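Local coordinates for putative type VI secretion protein (Escherichia coli, PDB 4HH5), which probably hydrolyses ATP as a ClpA/ClpB-family chaperone of type VI secretion, and is represented here by its helical N-terminal domain, at residues W43-L48 and S72-L77; L55-R60 and P150-Q155; I113-L118 and S156-E161. One frame throughout, in Å; residues are numbered along the deposited sequence.

The three contacts lie within one helical domain and differ in chemistry with the elements they join and with their exposure. Contact 1 is core packing, leucine against leucine between helices 40-50 and 66-78, with no hydrogen bond across it. Contact 2 joins helices 54-61 and 149-155 at a half-buried place: aliphatic inside, but edged by an arginine, a glutamine and a water. Contact 3 is also buried, yet polar, because a chain segment after a helix meets the start of helix 115-124. Contacts 2 and 3 are close neighbours joined by a salt bridge, while Leu55 packs on Leu44, Leu47 and Leu48 and so connects contact 2 with contact 1.

Contact 1 (W43-L48 and S72-L77); sequences WLLKLL and SLLGWL
Leu45 and Leu73 meet in a purely aliphatic seam in which neither indole takes part. The ring of Trp43 is turned to another side of helix 40-50, where Leu47 CD1 sits 4.1 Å above one face, offset toward the rim; at its edge NE1 is hydrogen-bonded to the carbonyl of Cys19. Trp76, on the partner helix, makes an edge-to-face pair with His42. The two helices run roughly antiparallel, at 141°, with axes 10.3 Å apart.

The seam depends on two interlocking leucines. Leu73 sends its CD1 into a depression on helix 40-50: the methyl is 3.9 Å from the backbone N of Leu45, 4.3 Å from Leu44 CB and, on the next turn, 3.8 Å from Leu48 CD1, whose side chain crosses that of Leu73 at about a right angle. Leu45 replies from its own side. With CG anti to the backbone N (chi1 -175°), its CD1 is carried between two turns of helix 66-78, lying 4.2 Å from Leu73 CB and 4.2 Å from Leu77 CD2. The side chains of Leu45 and Leu73 thus pass alongside one another, pointing opposite ways, each filling the space beside the other's stem, while Leu74 CD2 only brushes Leu45 CD1. Leucine suits these places because its branch lies one carbon beyond CB: it carries a methyl far enough to reach the opposite helix, and it brings no polar atom needing a partner.

Leu73 also touches Glu41, so its side chain sits among Glu41, Leu44, Leu45 and Leu48, residues spaced i, i+3, i+4 and i+7. That is a knob-into-hole, formed between two roughly antiparallel helices of the mainly helical N-terminal domain of the Clp family.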
# COMPACT_ATOMS: atom_id res chain seq x y z
N TRP A 43 3.61 5.33 -0.09
CA TRP A 43 2.94 4.40 0.80
C TRP A 43 3.70 3.08 0.91
O TRP A 43 3.93 2.61 2.02
CB TRP A 43 1.50 4.15 0.33
CG TRP A 43 0.56 3.67 1.40
CD1 TRP A 43 0.82 3.49 2.73
CD2 TRP A 43 -0.83 3.34 1.21
NE1 TRP A 43 -0.31 3.05 3.38
CE2 TRP A 43 -1.34 2.97 2.47
CE3 TRP A 43 -1.69 3.35 0.10
CZ2 TRP A 43 -2.68 2.62 2.65
CZ3 TRP A 43 -3.02 3.00 0.29
CH2 TRP A 43 -3.50 2.64 1.55
N LEU A 44 4.10 2.48 -0.23
CA LEU A 44 4.84 1.20 -0.25
C LEU A 44 6.18 1.32 0.48
O LEU A 44 6.54 0.40 1.22
CB LEU A 44 5.05 0.67 -1.68
CG LEU A 44 3.79 0.16 -2.41
CD1 LEU A 44 4.01 0.13 -3.91
CD2 LEU A 44 3.35 -1.21 -1.91
N LEU A 45 6.87 2.46 0.32
CA LEU A 45 8.14 2.72 1.00
C LEU A 45 7.92 2.62 2.52
O LEU A 45 8.66 1.92 3.20
CB LEU A 45 8.64 4.12 0.62
CG LEU A 45 10.02 4.55 1.14
CD1 LEU A 45 10.75 5.34 0.10
CD2 LEU A 45 9.89 5.43 2.38
N LYS A 46 6.89 3.31 3.04
CA LYS A 46 6.57 3.33 4.46
C LYS A 46 6.03 2.01 4.97
O LYS A 46 6.34 1.64 6.10
CB LYS A 46 5.66 4.50 4.83
CG LYS A 46 6.41 5.84 4.80
CD LYS A 46 7.29 6.02 6.03
CE LYS A 46 8.33 7.09 5.84
NZ LYS A 46 9.26 7.16 6.99
N LEU A 47 5.31 1.26 4.11
CA LEU A 47 4.84 -0.08 4.49
C LEU A 47 6.05 -1.00 4.71
O LEU A 47 6.16 -1.65 5.75
CB LEU A 47 3.88 -0.67 3.44
CG LEU A 47 2.44 -0.12 3.44
CD1 LEU A 47 1.76 -0.44 2.10
CD2 LEU A 47 1.61 -0.72 4.58
N LEU A 48 6.99 -1.01 3.74
CA LEU A 48 8.22 -1.82 3.82
C LEU A 48 9.12 -1.34 4.94
O LEU A 48 9.81 -2.16 5.55
CB LEU A 48 8.98 -1.83 2.47
CG LEU A 48 8.26 -2.45 1.27
CD1 LEU A 48 9.08 -2.28 0.02
CD2 LEU A 48 7.95 -3.95 1.49
N SER A 72 14.98 0.84 -5.39
CA SER A 72 14.16 1.32 -6.51
C SER A 72 13.20 2.41 -6.02
O SER A 72 13.03 3.41 -6.71
CB SER A 72 13.38 0.16 -7.12
OG SER A 72 14.28 -0.82 -7.60
N LEU A 73 12.62 2.21 -4.82
CA LEU A 73 11.71 3.17 -4.21
C LEU A 73 12.44 4.44 -3.80
O LEU A 73 11.90 5.53 -4.01
CB LEU A 73 10.93 2.56 -3.03
CG LEU A 73 9.81 1.58 -3.40
CD1 LEU A 73 9.35 0.81 -2.18
CD2 LEU A 73 8.60 2.30 -4.03
N LEU A 74 13.70 4.31 -3.31
CA LEU A 74 14.55 5.46 -2.96
C LEU A 74 14.89 6.26 -4.21
O LEU A 74 14.88 7.50 -4.16
CB LEU A 74 15.86 5.02 -2.31
CG LEU A 74 15.87 4.65 -0.85
CD1 LEU A 74 17.29 4.45 -0.39
CD2 LEU A 74 15.22 5.73 0.01
N GLY A 75 15.21 5.55 -5.29
CA GLY A 75 15.55 6.12 -6.59
C GLY A 75 14.37 6.89 -7.15
O GLY A 75 14.53 8.02 -7.62
N TRP A 76 13.17 6.29 -7.06
CA TRP A 76 11.92 6.89 -7.49
C TRP A 76 11.65 8.15 -6.65
O TRP A 76 11.26 9.17 -7.21
CB TRP A 76 10.76 5.89 -7.36
CG TRP A 76 9.43 6.46 -7.75
CD1 TRP A 76 8.83 6.38 -8.97
CD2 TRP A 76 8.56 7.25 -6.93
NE1 TRP A 76 7.63 7.05 -8.96
CE2 TRP A 76 7.45 7.61 -7.72
CE3 TRP A 76 8.61 7.70 -5.59
CZ2 TRP A 76 6.39 8.38 -7.22
CZ3 TRP A 76 7.59 8.49 -5.11
CH2 TRP A 76 6.49 8.82 -5.91
N LEU A 77 11.86 8.08 -5.32
CA LEU A 77 11.67 9.18 -4.37
C LEU A 77 12.55 10.39 -4.71
O LEU A 77 12.06 11.52 -4.76
CB LEU A 77 11.95 8.68 -2.94
CG LEU A 77 11.58 9.61 -1.78
CD1 LEU A 77 10.08 9.64 -1.54
CD2 LEU A 77 12.30 9.19 -0.50

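Contact 2 (L55-R60 and P150-Q155); sequences LTVLGR and PLLDAQ
Val57 meets Leu151, Leu152 and Gln155 together, and so belongs to both halves of this contact, one apolar and one polar. On the tight side, its CG1 methyl lies 3.8 Å from Leu151 CD2 and likewise 3.8 Å from Leu152 CD2, filling the notch between two successive leucines of helix 149-155. The same CG1 also touches Gln155 OE1, at 3.6 Å, while CG2 rests on the backbone end of Gln155, 3.7 Å from its carbonyl O. Leu152 CD2 reaches further to Leu58 CG, at 3.9 Å, the two side chains crossing at about a right angle. A compact beta-branched valine fits here because the backbones are close at this point, whereas leucines bridge the wider gap alongside.

The outer side is polar and more open. Gln155, with an extended chain, lays its CB against both Val57 methyls and presents OE1 to Arg60, whose NH2 donates to it at 3.0 Å. This bond is bent, with an N-H...O angle of 143°, and the donor stands above the carbonyl plane rather than on a lone pair, although guanidinium and amide planes are only 21° apart. A water donates a second bond to the same OE1 at 2.6 Å and another to Val57 O at 2.8 Å, linking the Gln155 amide to the backbone of helix 54-61. Glutamine suits this border: its aliphatic stem lies on Val57 and its amide meets the polar partners.

The helices cross at 113°, far from parallel. Behind them, Leu58 and Leu152 continue onto Leu119 and Val116 of helix 115-124, and Leu55 faces helix 40-50, so helix 54-61 packs against both of these helices, which also touch each other.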
# COMPACT_ATOMS: atom_id res chain seq x y z
N LEU A 55 3.34 -7.65 3.07
CA LEU A 55 4.37 -7.51 2.03
C LEU A 55 5.68 -8.18 2.40
O LEU A 55 6.25 -8.91 1.57
CB LEU A 55 4.63 -6.03 1.70
CG LEU A 55 3.57 -5.26 0.92
CD1 LEU A 55 3.96 -3.80 0.80
CD2 LEU A 55 3.38 -5.83 -0.49
N THR A 56 6.17 -7.93 3.63
CA THR A 56 7.41 -8.51 4.16
C THR A 56 7.31 -10.03 4.27
O THR A 56 8.26 -10.73 3.89
CB THR A 56 7.79 -7.85 5.51
OG1 THR A 56 7.99 -6.45 5.27
CG2 THR A 56 9.04 -8.46 6.15
N VAL A 57 6.17 -10.55 4.75
CA VAL A 57 5.91 -12.00 4.88
C VAL A 57 6.00 -12.68 3.49
O VAL A 57 6.64 -13.72 3.35
CB VAL A 57 4.56 -12.27 5.61
CG1 VAL A 57 4.15 -13.74 5.51
CG2 VAL A 57 4.64 -11.83 7.07
N LEU A 58 5.37 -12.07 2.48
CA LEU A 58 5.38 -12.58 1.11
C LEU A 58 6.77 -12.52 0.49
O LEU A 58 7.21 -13.52 -0.10
CB LEU A 58 4.33 -11.85 0.25
CG LEU A 58 2.87 -12.07 0.67
CD1 LEU A 58 1.95 -11.07 0.01
CD2 LEU A 58 2.41 -13.49 0.40
N GLY A 59 7.49 -11.42 0.73
CA GLY A 59 8.87 -11.22 0.28
C GLY A 59 9.80 -12.29 0.83
O GLY A 59 10.62 -12.84 0.09
N ARG A 60 9.64 -12.61 2.12
CA ARG A 60 10.42 -13.65 2.79
C ARG A 60 10.06 -15.03 2.22
O ARG A 60 10.96 -15.80 1.87
CB ARG A 60 10.20 -13.59 4.32
CG ARG A 60 10.94 -14.70 5.08
CD ARG A 60 11.00 -14.48 6.58
NE ARG A 60 9.69 -14.64 7.22
CZ ARG A 60 8.98 -13.64 7.72
NH1 ARG A 60 9.44 -12.39 7.69
NH2 ARG A 60 7.80 -13.88 8.29
N PRO A 150 -3.99 -18.14 5.33
CA PRO A 150 -3.53 -18.80 6.58
C PRO A 150 -2.08 -18.50 6.96
O PRO A 150 -1.79 -18.39 8.15
CB PRO A 150 -3.69 -20.30 6.26
CG PRO A 150 -4.70 -20.35 5.18
CD PRO A 150 -4.45 -19.13 4.35
N LEU A 151 -1.19 -18.36 5.97
CA LEU A 151 0.22 -18.05 6.23
C LEU A 151 0.37 -16.61 6.72
O LEU A 151 1.08 -16.36 7.70
CB LEU A 151 1.07 -18.28 4.97
CG LEU A 151 2.55 -17.99 5.17
CD1 LEU A 151 3.34 -19.27 5.37
CD2 LEU A 151 3.08 -17.08 4.09
N LEU A 152 -0.32 -15.67 6.05
CA LEU A 152 -0.30 -14.25 6.41
C LEU A 152 -0.85 -14.07 7.83
O LEU A 152 -0.27 -13.33 8.62
CB LEU A 152 -1.13 -13.41 5.42
CG LEU A 152 -0.58 -13.30 4.01
CD1 LEU A 152 -1.52 -12.54 3.15
CD2 LEU A 152 0.81 -12.62 3.99
N ASP A 153 -1.92 -14.83 8.17
CA ASP A 153 -2.50 -14.77 9.51
C ASP A 153 -1.58 -15.38 10.58
O ASP A 153 -1.71 -15.04 11.76
CB ASP A 153 -3.92 -15.37 9.50
CG ASP A 153 -4.96 -14.50 8.82
OD1 ASP A 153 -4.65 -13.32 8.50
OD2 ASP A 153 -6.10 -14.97 8.63
N ALA A 154 -0.63 -16.24 10.19
CA ALA A 154 0.29 -16.84 11.15
C ALA A 154 1.58 -16.01 11.32
O ALA A 154 2.21 -16.08 12.37
CB ALA A 154 0.65 -18.25 10.72
N GLN A 155 1.97 -15.22 10.29
CA GLN A 155 3.25 -14.50 10.31
C GLN A 155 3.24 -12.97 10.29
O GLN A 155 4.24 -12.36 10.66
CB GLN A 155 4.13 -15.02 9.16
CG GLN A 155 4.36 -16.54 9.15
CD GLN A 155 5.34 -16.98 8.09
OE1 GLN A 155 6.00 -16.18 7.43
NE2 GLN A 155 5.49 -18.28 7.93
O HOH W 1 7.24 -15.81 5.12

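Contact 3 (I113-L118 and S156-E161); sequences IRSVHL and SDECPE
Ser115 and Glu158 are joined by two hydrogen bonds that grip both oxygens of one carboxylate. The backbone N of Ser115 donates to Glu158 OE1 at 2.8 Å, nearly straight (165°), and the hydroxyl OG donates to OE2 at a short 2.5 Å, on the syn lone pair. The serine OG, held between the backbone N and the carbonyl carbon (chi1 66°), lies beside its own N-H, and this lets one residue address both oxygens. An extended glutamate has the length to reach across from the chain after helix 149-155.

Toward Glu158, Arg114 contributes mainly van der Waals packing. Its guanidinium lies beneath the carbonyl O of Glu158, which stands 3.4 Å above the middle of the plane, while Arg114 CB touches OE1 at 3.3 Å. The charge is directed elsewhere: NE forms a salt bridge with Asp54 and NH1 one with Asp153.

Local bonds fix both backbones. Arg114, at the N-cap position, gives its N-H to His117 ND1 at 3.1 Å, and Ser156 OG accepts from Glu158 N in an ST turn, within a type I turn from Ser156 to Cys159. The same OG is also hydrogen-bonded to Asp54 OD1.

The Glu158 carboxylate also receives Asn16 ND2 and the backbone N of Asp54, so a buried negative group is met by several donors. Placed at the amino end of helix 115-124, it is probably stabilised in its charged form by the helix dipole as well as by these bonds.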
# COMPACT_ATOMS: atom_id res chain seq x y z
N ILE A 113 -9.06 -3.01 5.48
CA ILE A 113 -8.08 -3.10 4.40
C ILE A 113 -6.70 -3.37 4.99
O ILE A 113 -6.23 -2.62 5.84
CB ILE A 113 -8.07 -1.83 3.51
CG1 ILE A 113 -9.50 -1.43 3.05
CG2 ILE A 113 -7.12 -1.99 2.31
CD1 ILE A 113 -9.58 -0.00 2.45
N ARG A 114 -6.03 -4.42 4.48
CA ARG A 114 -4.67 -4.76 4.89
C ARG A 114 -3.75 -4.65 3.68
O ARG A 114 -4.26 -4.50 2.56
CB ARG A 114 -4.58 -6.11 5.61
CG ARG A 114 -5.11 -7.31 4.87
CD ARG A 114 -5.32 -8.46 5.82
NE ARG A 114 -4.06 -9.07 6.25
CZ ARG A 114 -3.98 -10.14 7.03
NH1 ARG A 114 -5.08 -10.72 7.48
NH2 ARG A 114 -2.79 -10.63 7.37
N SER A 115 -2.41 -4.69 3.88
CA SER A 115 -1.49 -4.53 2.74
C SER A 115 -1.64 -5.56 1.63
O SER A 115 -1.43 -5.22 0.47
CB SER A 115 -0.04 -4.35 3.17
OG SER A 115 0.46 -5.52 3.79
N VAL A 116 -2.08 -6.79 1.96
CA VAL A 116 -2.31 -7.83 0.94
C VAL A 116 -3.42 -7.40 -0.03
O VAL A 116 -3.37 -7.79 -1.19
CB VAL A 116 -2.52 -9.26 1.52
CG1 VAL A 116 -3.89 -9.40 2.18
CG2 VAL A 116 -2.32 -10.32 0.45
N HIS A 117 -4.41 -6.60 0.44
CA HIS A 117 -5.50 -6.09 -0.41
C HIS A 117 -4.99 -5.01 -1.34
O HIS A 117 -5.42 -4.93 -2.48
CB HIS A 117 -6.70 -5.59 0.42
CG HIS A 117 -7.27 -6.63 1.33
ND1 HIS A 117 -7.60 -6.34 2.64
CD2 HIS A 117 -7.55 -7.93 1.08
CE1 HIS A 117 -8.07 -7.46 3.15
NE2 HIS A 117 -8.05 -8.45 2.25
N LEU A 118 -4.03 -4.19 -0.86
CA LEU A 118 -3.37 -3.17 -1.68
C LEU A 118 -2.55 -3.91 -2.74
O LEU A 118 -2.51 -3.48 -3.88
CB LEU A 118 -2.44 -2.28 -0.83
CG LEU A 118 -3.07 -1.53 0.36
CD1 LEU A 118 -2.00 -0.86 1.22
CD2 LEU A 118 -4.05 -0.47 -0.11
N SER A 156 2.17 -12.36 9.79
CA SER A 156 2.11 -10.90 9.64
C SER A 156 1.62 -10.21 10.90
O SER A 156 0.77 -10.76 11.60
CB SER A 156 1.19 -10.55 8.46
OG SER A 156 1.03 -9.16 8.28
N ASP A 157 2.10 -8.98 11.15
CA ASP A 157 1.64 -8.14 12.27
C ASP A 157 0.21 -7.62 12.00
O ASP A 157 -0.43 -7.08 12.90
CB ASP A 157 2.60 -6.96 12.52
CG ASP A 157 3.68 -7.21 13.56
OD1 ASP A 157 3.91 -8.39 13.91
OD2 ASP A 157 4.31 -6.24 14.01
N GLU A 158 -0.29 -7.79 10.75
CA GLU A 158 -1.64 -7.40 10.31
C GLU A 158 -2.68 -8.53 10.51
O GLU A 158 -3.82 -8.43 10.03
CB GLU A 158 -1.61 -7.01 8.82
CG GLU A 158 -0.67 -5.88 8.48
CD GLU A 158 -0.74 -5.50 7.03
OE1 GLU A 158 -1.72 -4.81 6.64
OE2 GLU A 158 0.16 -5.89 6.26
N CYS A 159 -2.29 -9.60 11.19
CA CYS A 159 -3.14 -10.76 11.46
C CYS A 159 -4.25 -10.44 12.49
O CYS A 159 -4.10 -9.47 13.23
CB CYS A 159 -2.28 -11.92 11.94
SG CYS A 159 -1.55 -11.67 13.58
N PRO A 160 -5.32 -11.28 12.63
CA PRO A 160 -6.32 -11.02 13.69
C PRO A 160 -5.68 -11.18 15.08
O PRO A 160 -4.73 -11.95 15.24
CB PRO A 160 -7.39 -12.11 13.47
CG PRO A 160 -7.13 -12.65 12.10
CD PRO A 160 -5.66 -12.51 11.87
N GLU A 161 -6.18 -10.42 16.06
CA GLU A 161 -5.66 -10.44 17.43
C GLU A 161 -6.14 -11.64 18.27
O GLU A 161 -5.68 -11.81 19.41
CB GLU A 161 -5.98 -9.11 18.14